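Long-range contact in protein Niban 2 (Homo sapiens, PDB 7CTP), which may suppress apoptosis and promote melanoma cell invasion in vitro, and carries a PH domain beside a largely helical body: residues A395-E409 and K429-D441. Sequence-based numbering, arbitrary orientation.
Sequences AYHPLKMQSCYEKME and KQRAQIHMREQMD
Met401 and Met408 meet Met440 and Met436, respectively, along the buried face where 395-409, a turn-rich segment with a short helix at 402-405, packs against 429-441 of the long helix 422-455; this packing belongs to the all-helical part of Niban 2, beside helix 176-194, the C-terminal helix of the PH domain. At one end Met408, folded back at its last two torsions (chi2 -51°), lays SD 3.6 Å from CE of the extended Met436 and brings its own CE to Ala432 CB. Farther along, Met401 and Met440 run antiparallel alongside each other, with Met401 SD 3.8 Å from Met440 CE, and helix 342-378 backs this layer through Val360 on Cys404 and Val363 on Met440. Ala395 closes the other end, its CB 3.7 Å from Met440 CG.

Tyr405 wedges between Gln433 and Arg437: CD1 rests on Gln433 CB, while OH ends 3.4 Å from Arg437 CB, which lies at the ring edge. The ring also makes a cation-pi contact with Arg191, whose NE is held by Gln433 OE1. The other end of that amide, Gln433 NE2, donates to Tyr405 O (3.0 Å, 142°) from above the carbonyl plane, across from the Met408 N bond to the same oxygen.

Toward the polar margin the packing gives way to water. One water links Glu409 OE1 to Gln433 NE2; two more join Asp441 to Ala395 N and Tyr396 OH, and Asp441 also forms a salt bridge with Arg60. Here Arg437, bent at chi3 (70°), has its guanidinium between Ile434 CD1 on one face and Tyr396 on the other. Its NH1 is hydrogen-bonded to His192 ND1 and lies at the edge of the Tyr396 ring, 3.7 Å from CE1.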
loop_
_atom_site.group_PDB
_atom_site.type_symbol
_atom_site.label_atom_id
_atom_site.label_comp_id
_atom_site.label_asym_id
_atom_site.label_seq_id
_atom_site.Cartn_x
_atom_site.Cartn_y
_atom_site.Cartn_z
ATOM N N ALA A 395 9.806 16.178 0.844
ATOM C CA ALA A 395 9.308 14.821 1.048
ATOM C C ALA A 395 9.180 14.045 -0.254
ATOM O O ALA A 395 9.074 12.814 -0.215
ATOM C CB ALA A 395 7.961 14.840 1.766
ATOM N N TYR A 396 9.197 14.728 -1.398
ATOM C CA TYR A 396 9.076 14.085 -2.699
ATOM C C TYR A 396 10.351 14.176 -3.526
ATOM O O TYR A 396 10.324 13.867 -4.723
ATOM C CB TYR A 396 7.902 14.694 -3.469
ATOM C CG TYR A 396 6.610 14.586 -2.699
ATOM C CD1 TYR A 396 5.836 13.433 -2.772
ATOM C CD2 TYR A 396 6.189 15.609 -1.850
ATOM C CE1 TYR A 396 4.673 13.310 -2.051
ATOM C CE2 TYR A 396 5.021 15.486 -1.120
ATOM C CZ TYR A 396 4.268 14.337 -1.231
ATOM O OH TYR A 396 3.105 14.201 -0.509
ATOM N N HIS A 397 11.459 14.598 -2.922
ATOM C CA HIS A 397 12.697 14.761 -3.667
ATOM C C HIS A 397 13.206 13.388 -4.077
ATOM O O HIS A 397 13.421 12.536 -3.205
ATOM C CB HIS A 397 13.742 15.490 -2.825
ATOM C CG HIS A 397 14.872 16.052 -3.627
ATOM N ND1 HIS A 397 15.889 15.270 -4.130
ATOM C CD2 HIS A 397 15.145 17.320 -4.016
ATOM C CE1 HIS A 397 16.741 16.030 -4.796
ATOM N NE2 HIS A 397 16.313 17.280 -4.739
ATOM N N PRO A 398 13.400 13.124 -5.370
ATOM C CA PRO A 398 13.749 11.758 -5.802
ATOM C C PRO A 398 15.117 11.288 -5.341
ATOM O O PRO A 398 15.369 10.082 -5.362
ATOM C CB PRO A 398 13.687 11.839 -7.334
ATOM C CG PRO A 398 13.016 13.137 -7.659
ATOM C CD PRO A 398 13.249 14.052 -6.501
ATOM N N LEU A 399 16.021 12.185 -4.961
ATOM C CA LEU A 399 17.305 11.782 -4.397
ATOM C C LEU A 399 17.323 11.867 -2.876
ATOM O O LEU A 399 17.731 10.913 -2.203
ATOM C CB LEU A 399 18.429 12.654 -4.978
ATOM C CG LEU A 399 19.853 12.397 -4.482
ATOM C CD1 LEU A 399 20.247 10.939 -4.662
ATOM C CD2 LEU A 399 20.856 13.315 -5.184
ATOM N N LYS A 400 16.877 12.998 -2.319
ATOM C CA LYS A 400 17.150 13.287 -0.917
ATOM C C LYS A 400 16.410 12.344 0.020
ATOM O O LYS A 400 16.895 12.073 1.124
ATOM C CB LYS A 400 16.818 14.747 -0.618
ATOM C CG LYS A 400 17.814 15.715 -1.280
ATOM C CD LYS A 400 17.504 17.179 -0.990
ATOM C CE LYS A 400 18.531 18.102 -1.671
ATOM N NZ LYS A 400 18.190 19.554 -1.495
ATOM N N MET A 401 15.256 11.814 -0.396
ATOM C CA MET A 401 14.538 10.866 0.447
ATOM C C MET A 401 15.100 9.451 0.379
ATOM O O MET A 401 14.742 8.626 1.221
ATOM C CB MET A 401 13.058 10.834 0.063
ATOM C CG MET A 401 12.291 12.105 0.464
ATOM S SD MET A 401 12.170 12.306 2.244
ATOM C CE MET A 401 11.325 10.799 2.722
ATOM N N GLN A 402 15.970 9.155 -0.589
ATOM C CA GLN A 402 16.352 7.765 -0.829
ATOM C C GLN A 402 17.104 7.167 0.350
ATOM O O GLN A 402 16.937 5.981 0.658
ATOM C CB GLN A 402 17.180 7.650 -2.104
ATOM C CG GLN A 402 16.407 7.980 -3.366
ATOM C CD GLN A 402 15.040 7.307 -3.419
ATOM O OE1 GLN A 402 14.855 6.189 -2.928
ATOM N NE2 GLN A 402 14.070 7.992 -4.019
ATOM N N SER A 403 17.940 7.963 1.021
ATOM C CA SER A 403 18.689 7.434 2.162
ATOM C C SER A 403 17.762 7.055 3.312
ATOM O O SER A 403 18.099 6.177 4.115
ATOM C CB SER A 403 19.743 8.442 2.623
ATOM O OG SER A 403 19.142 9.578 3.228
ATOM N N CYS A 404 16.590 7.698 3.408
ATOM C CA CYS A 404 15.602 7.297 4.407
ATOM C C CYS A 404 14.946 5.977 4.022
ATOM O O CYS A 404 14.860 5.051 4.837
ATOM C CB CYS A 404 14.532 8.381 4.576
ATOM S SG CYS A 404 15.157 10.073 4.706
ATOM N N TYR A 405 14.459 5.891 2.782
ATOM C CA TYR A 405 13.768 4.693 2.322
ATOM C C TYR A 405 14.690 3.479 2.387
ATOM O O TYR A 405 14.257 2.373 2.745
ATOM C CB TYR A 405 13.253 4.916 0.897
ATOM C CG TYR A 405 12.194 6.008 0.736
ATOM C CD1 TYR A 405 11.249 6.248 1.724
ATOM C CD2 TYR A 405 12.137 6.785 -0.423
ATOM C CE1 TYR A 405 10.265 7.249 1.573
ATOM C CE2 TYR A 405 11.158 7.779 -0.590
ATOM C CZ TYR A 405 10.232 7.999 0.418
ATOM O OH TYR A 405 9.267 8.970 0.274
ATOM N N GLU A 406 15.978 3.685 2.083
ATOM C CA GLU A 406 16.957 2.596 2.067
ATOM C C GLU A 406 17.075 1.898 3.418
ATOM O O GLU A 406 17.465 0.724 3.473
ATOM C CB GLU A 406 18.327 3.133 1.638
ATOM C CG GLU A 406 19.392 2.049 1.369
ATOM C CD GLU A 406 20.207 1.672 2.606
ATOM O OE1 GLU A 406 20.143 2.391 3.630
ATOM O OE2 GLU A 406 20.921 0.645 2.545
ATOM N N LYS A 407 16.751 2.592 4.516
ATOM C CA LYS A 407 16.866 1.972 5.836
ATOM C C LYS A 407 15.959 0.756 5.971
ATOM O O LYS A 407 16.240 -0.140 6.776
ATOM C CB LYS A 407 16.555 2.987 6.939
ATOM C CG LYS A 407 17.491 4.186 6.981
ATOM C CD LYS A 407 18.942 3.764 7.223
ATOM C CE LYS A 407 19.803 4.987 7.547
ATOM N NZ LYS A 407 21.263 4.705 7.363
ATOM N N MET A 408 14.882 0.687 5.185
ATOM C CA MET A 408 13.957 -0.439 5.302
ATOM C C MET A 408 14.399 -1.670 4.531
ATOM O O MET A 408 13.838 -2.744 4.757
ATOM C CB MET A 408 12.553 -0.053 4.821
ATOM C CG MET A 408 11.863 1.004 5.656
ATOM S SD MET A 408 11.847 0.653 7.419
ATOM C CE MET A 408 11.063 -0.957 7.476
ATOM N N GLU A 409 15.379 -1.559 3.634
ATOM C CA GLU A 409 15.668 -2.710 2.788
ATOM C C GLU A 409 16.364 -3.833 3.542
ATOM O O GLU A 409 16.409 -4.955 3.033
ATOM C CB GLU A 409 16.467 -2.284 1.556
ATOM C CG GLU A 409 15.557 -1.594 0.541
ATOM C CD GLU A 409 16.237 -0.502 -0.238
ATOM O OE1 GLU A 409 15.569 0.510 -0.528
ATOM O OE2 GLU A 409 17.423 -0.663 -0.592
ATOM N N LYS A 429 7.563 -2.948 4.507
ATOM C CA LYS A 429 8.514 -1.963 3.997
ATOM C C LYS A 429 7.805 -0.837 3.264
ATOM O O LYS A 429 8.150 0.334 3.444
ATOM C CB LYS A 429 9.544 -2.624 3.084
ATOM C CG LYS A 429 10.362 -3.678 3.771
ATOM C CD LYS A 429 11.298 -4.420 2.827
ATOM C CE LYS A 429 11.448 -3.721 1.489
ATOM N NZ LYS A 429 12.328 -4.509 0.579
ATOM N N GLN A 430 6.807 -1.176 2.444
ATOM C CA GLN A 430 6.049 -0.165 1.715
ATOM C C GLN A 430 5.325 0.767 2.679
ATOM O O GLN A 430 5.381 1.995 2.534
ATOM C CB GLN A 430 5.075 -0.854 0.755
ATOM C CG GLN A 430 3.811 -0.068 0.383
ATOM C CD GLN A 430 3.982 0.791 -0.867
ATOM O OE1 GLN A 430 4.732 0.443 -1.792
ATOM N NE2 GLN A 430 3.257 1.902 -0.915
ATOM N N ARG A 431 4.662 0.201 3.692
ATOM C CA ARG A 431 3.916 1.032 4.632
ATOM C C ARG A 431 4.851 1.911 5.451
ATOM O O ARG A 431 4.570 3.095 5.651
ATOM C CB ARG A 431 3.053 0.165 5.546
ATOM C CG ARG A 431 2.028 -0.666 4.796
ATOM C CD ARG A 431 0.680 -0.703 5.491
ATOM N NE ARG A 431 -0.274 -1.530 4.755
ATOM C CZ ARG A 431 -0.896 -2.588 5.269
ATOM N NH1 ARG A 431 -1.753 -3.283 4.525
ATOM N NH2 ARG A 431 -0.661 -2.946 6.529
ATOM N N ALA A 432 5.979 1.360 5.907
ATOM C CA ALA A 432 6.933 2.173 6.669
ATOM C C ALA A 432 7.445 3.351 5.844
ATOM O O ALA A 432 7.595 4.466 6.364
ATOM C CB ALA A 432 8.100 1.310 7.153
ATOM N N GLN A 433 7.723 3.125 4.558
ATOM C CA GLN A 433 8.255 4.194 3.718
ATOM C C GLN A 433 7.208 5.273 3.470
ATOM O O GLN A 433 7.529 6.468 3.452
ATOM C CB GLN A 433 8.773 3.614 2.403
ATOM C CG GLN A 433 9.973 2.702 2.623
ATOM C CD GLN A 433 10.459 2.014 1.364
ATOM O OE1 GLN A 433 9.710 1.832 0.403
ATOM N NE2 GLN A 433 11.730 1.612 1.372
ATOM N N ILE A 434 5.944 4.878 3.307
ATOM C CA ILE A 434 4.891 5.879 3.133
ATOM C C ILE A 434 4.769 6.746 4.384
ATOM O O ILE A 434 4.622 7.973 4.292
ATOM C CB ILE A 434 3.553 5.202 2.768
ATOM C CG1 ILE A 434 3.535 4.814 1.283
ATOM C CG2 ILE A 434 2.367 6.120 3.073
ATOM C CD1 ILE A 434 3.613 5.985 0.319
ATOM N N HIS A 435 4.846 6.129 5.569
ATOM C CA HIS A 435 4.833 6.912 6.802
ATOM C C HIS A 435 6.005 7.886 6.844
ATOM O O HIS A 435 5.857 9.023 7.306
ATOM C CB HIS A 435 4.876 6.010 8.037
ATOM C CG HIS A 435 3.612 5.252 8.304
ATOM N ND1 HIS A 435 2.387 5.866 8.456
ATOM C CD2 HIS A 435 3.393 3.927 8.485
ATOM C CE1 HIS A 435 1.464 4.949 8.696
ATOM N NE2 HIS A 435 2.048 3.764 8.719
ATOM N N MET A 436 7.186 7.455 6.384
ATOM C CA MET A 436 8.333 8.360 6.386
ATOM C C MET A 436 8.083 9.562 5.488
ATOM O O MET A 436 8.434 10.693 5.842
ATOM C CB MET A 436 9.602 7.624 5.949
ATOM C CG MET A 436 10.108 6.639 6.962
ATOM S SD MET A 436 11.505 5.713 6.292
ATOM C CE MET A 436 11.339 4.207 7.233
ATOM N N ARG A 437 7.479 9.335 4.321
ATOM C CA ARG A 437 7.167 10.437 3.419
ATOM C C ARG A 437 6.177 11.397 4.064
ATOM O O ARG A 437 6.341 12.622 3.994
ATOM C CB ARG A 437 6.615 9.901 2.102
ATOM C CG ARG A 437 6.529 10.942 0.989
ATOM C CD ARG A 437 6.051 10.322 -0.319
ATOM N NE ARG A 437 4.634 9.940 -0.255
ATOM C CZ ARG A 437 3.903 9.614 -1.316
ATOM N NH1 ARG A 437 4.454 9.630 -2.523
ATOM N NH2 ARG A 437 2.622 9.280 -1.171
ATOM N N GLU A 438 5.148 10.847 4.710
ATOM C CA GLU A 438 4.155 11.675 5.390
ATOM C C GLU A 438 4.806 12.523 6.473
ATOM O O GLU A 438 4.556 13.730 6.569
ATOM C CB GLU A 438 3.060 10.786 5.983
ATOM C CG GLU A 438 2.195 10.118 4.925
ATOM C CD GLU A 438 1.333 8.995 5.479
ATOM O OE1 GLU A 438 0.370 8.606 4.785
ATOM O OE2 GLU A 438 1.620 8.496 6.588
ATOM N N GLN A 439 5.655 11.910 7.297
ATOM C CA GLN A 439 6.229 12.655 8.418
ATOM C C GLN A 439 7.213 13.713 7.937
ATOM O O GLN A 439 7.324 14.786 8.548
ATOM C CB GLN A 439 6.882 11.703 9.409
ATOM C CG GLN A 439 5.876 10.847 10.167
ATOM C CD GLN A 439 4.674 11.648 10.650
ATOM O OE1 GLN A 439 4.815 12.591 11.428
ATOM N NE2 GLN A 439 3.485 11.271 10.192
ATOM N N MET A 440 7.923 13.448 6.837
ATOM C CA MET A 440 8.774 14.485 6.261
ATOM C C MET A 440 7.938 15.637 5.718
ATOM O O MET A 440 8.264 16.810 5.945
ATOM C CB MET A 440 9.661 13.903 5.165
ATOM C CG MET A 440 10.524 14.938 4.454
ATOM S SD MET A 440 11.801 15.614 5.542
ATOM C CE MET A 440 13.160 14.546 5.095
ATOM N N ASP A 441 6.848 15.328 5.008
ATOM C CA ASP A 441 5.995 16.392 4.488
ATOM C C ASP A 441 5.395 17.207 5.623
ATOM O O ASP A 441 5.311 18.438 5.536
ATOM C CB ASP A 441 4.887 15.816 3.607
ATOM C CG ASP A 441 4.191 16.884 2.765
ATOM O OD1 ASP A 441 4.890 17.672 2.088
ATOM O OD2 ASP A 441 2.937 16.918 2.764
HETATM O O HOH W 1 7.364 17.921 0.784
HETATM O O HOH W 2 1.937 16.324 0.371
HETATM O O HOH W 3 12.628 0.973 -1.380
#